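Local coordinates for adhesion and penetration protein autotransporter (Haemophilus influenzae, PDB 3SYJ) that promotes bacterial adherence to and invasion of host cells through its secreted passenger domain, which also self-associates and probably acts as a serine protease, at residues F735-N740 and D758-N763. Sequence-based numbering, arbitrary orientation.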
loop_
_atom_site.group_PDB
_atom_site.type_symbol
_atom_site.label_atom_id
_atom_site.label_comp_id
_atom_site.label_asym_id
_atom_site.label_seq_id
_atom_site.Cartn_x
_atom_site.Cartn_y
_atom_site.Cartn_z
ATOM N N PHE A 735 1.368 5.307 23.104
ATOM C CA PHE A 735 2.644 5.461 22.412
ATOM C C PHE A 735 3.037 6.923 22.281
ATOM O O PHE A 735 2.224 7.750 21.874
ATOM C CB PHE A 735 2.594 4.823 21.027
ATOM C CG PHE A 735 3.818 5.095 20.196
ATOM C CD1 PHE A 735 5.023 4.469 20.485
ATOM C CD2 PHE A 735 3.765 5.967 19.120
ATOM C CE1 PHE A 735 6.153 4.711 19.717
ATOM C CE2 PHE A 735 4.891 6.213 18.348
ATOM C CZ PHE A 735 6.086 5.585 18.647
ATOM N N THR A 736 4.287 7.231 22.613
ATOM C CA THR A 736 4.780 8.601 22.538
ATOM C C THR A 736 6.052 8.716 21.699
ATOM O O THR A 736 7.030 8.002 21.925
ATOM C CB THR A 736 5.066 9.181 23.935
ATOM O OG1 THR A 736 3.883 9.123 24.742
ATOM C CG2 THR A 736 5.517 10.626 23.817
ATOM N N LEU A 737 6.026 9.614 20.721
ATOM C CA LEU A 737 7.216 9.958 19.955
ATOM C C LEU A 737 7.575 11.370 20.365
ATOM O O LEU A 737 6.779 12.289 20.174
ATOM C CB LEU A 737 6.926 9.903 18.453
ATOM C CG LEU A 737 8.112 10.078 17.500
ATOM C CD1 LEU A 737 9.044 8.873 17.556
ATOM C CD2 LEU A 737 7.624 10.294 16.081
ATOM N N SER A 738 8.759 11.551 20.945
ATOM C CA SER A 738 9.101 12.843 21.530
ATOM C C SER A 738 10.567 13.237 21.413
ATOM O O SER A 738 11.393 12.501 20.876
ATOM C CB SER A 738 8.697 12.873 23.008
ATOM O OG SER A 738 9.567 12.073 23.787
ATOM N N ASN A 739 10.873 14.423 21.929
ATOM C CA ASN A 739 12.248 14.889 22.042
ATOM C C ASN A 739 13.051 14.744 20.760
ATOM O O ASN A 739 14.199 14.301 20.769
ATOM C CB ASN A 739 12.935 14.194 23.215
ATOM C CG ASN A 739 12.260 14.508 24.541
ATOM O OD1 ASN A 739 12.426 15.599 25.082
ATOM N ND2 ASN A 739 11.485 13.561 25.060
ATOM N N ASN A 740 12.422 15.132 19.656
ATOM C CA ASN A 740 13.083 15.220 18.360
ATOM C C ASN A 740 13.438 13.878 17.718
ATOM O O ASN A 740 14.234 13.824 16.781
ATOM C CB ASN A 740 14.322 16.113 18.441
ATOM C CG ASN A 740 14.681 16.712 17.100
ATOM O OD1 ASN A 740 15.770 16.476 16.568
ATOM N ND2 ASN A 740 13.751 17.476 16.528
ATOM N N ASP A 758 5.135 14.581 20.332
ATOM C CA ASP A 758 5.514 15.817 21.008
ATOM C C ASP A 758 6.890 16.288 20.550
ATOM O O ASP A 758 7.908 15.686 20.886
ATOM C CB ASP A 758 5.485 15.628 22.530
ATOM C CG ASP A 758 5.716 16.927 23.289
ATOM O OD1 ASP A 758 6.361 17.838 22.731
ATOM O OD2 ASP A 758 5.254 17.034 24.446
ATOM N N ASN A 759 6.916 17.373 19.787
ATOM C CA ASN A 759 8.166 17.903 19.261
ATOM C C ASN A 759 9.007 16.791 18.640
ATOM O O ASN A 759 10.163 16.593 19.003
ATOM C CB ASN A 759 8.952 18.617 20.361
ATOM C CG ASN A 759 10.179 19.345 19.825
ATOM O OD1 ASN A 759 10.170 19.868 18.710
ATOM N ND2 ASN A 759 11.239 19.382 20.624
ATOM N N ALA A 760 8.415 16.059 17.706
ATOM C CA ALA A 760 9.119 14.993 17.013
ATOM C C ALA A 760 8.633 14.892 15.574
ATOM O O ALA A 760 7.739 15.631 15.161
ATOM C CB ALA A 760 8.924 13.672 17.734
ATOM N N ASN A 761 9.206 13.957 14.824
ATOM C CA ASN A 761 8.958 13.875 13.391
ATOM C C ASN A 761 8.335 12.558 12.963
ATOM O O ASN A 761 9.031 11.557 12.786
ATOM C CB ASN A 761 10.265 14.104 12.640
ATOM C CG ASN A 761 11.142 15.137 13.325
ATOM O OD1 ASN A 761 10.750 16.296 13.480
ATOM N ND2 ASN A 761 12.326 14.716 13.763
ATOM N N LEU A 762 7.016 12.561 12.796
ATOM C CA LEU A 762 6.319 11.390 12.282
ATOM C C LEU A 762 6.229 11.481 10.770
ATOM O O LEU A 762 5.441 12.255 10.225
ATOM C CB LEU A 762 4.918 11.265 12.881
ATOM C CG LEU A 762 4.045 10.174 12.255
ATOM C CD1 LEU A 762 4.714 8.815 12.359
ATOM C CD2 LEU A 762 2.680 10.140 12.914
ATOM N N ASN A 763 7.060 10.694 10.103
ATOM C CA ASN A 763 7.032 10.582 8.658
ATOM C C ASN A 763 6.196 9.368 8.255
ATOM O O ASN A 763 6.730 8.295 7.965
ATOM C CB ASN A 763 8.461 10.476 8.123
ATOM C CG ASN A 763 8.508 10.261 6.626
ATOM O OD1 ASN A 763 7.478 10.059 5.986
ATOM N ND2 ASN A 763 9.710 10.298 6.058
HETATM O O HOH W 1 9.418 16.276 23.609
HETATM O O HOH W 2 11.480 18.197 23.318
#
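Backbone hydrogen bonds join Asp758 to Leu737 and Asn740 to Asn759, stepping along two successive corners of the chain. Asp758 N donates to Leu737 O at 2.8 Å, almost in line with the carbonyl bond (C=O...N 167°). Asn740 N reaches Asn759 O, also at 2.8 Å, within the carbonyl plane. Between them Asp758 O receives a CA-H...O contact from Ser738 CA (3.1 Å) and a weak, bent bond from Asn739 N. A water bridges Asn739 N and Asp758 O; a second links Asn739 OD1 to Asn759 ND2, tying the two corner asparagines together.

The buried apolar contact is made by Leu737, Ala760 and Leu762. Leu737 holds CG anti to its own N (chi1 -173°), bringing CG to 3.7 Å from Ala760 CB, while CD2 lies 4.3 Å from Leu762 CB. Both leucines also touch Gln743.

Among the amides, Asn761 ND2 lies 3.7 Å from Asn740 O without a hydrogen bond, the side-chain planes 87° apart; it bonds instead to Thr742 OG1. Asn739 and Asn759 share a left-handed backbone conformation, but the bends diverge at the next residue. Such corners, stacked rung on rung and joined by backbone hydrogen bonds, are characteristic of the right-handed beta-helix of autotransporter passenger domains.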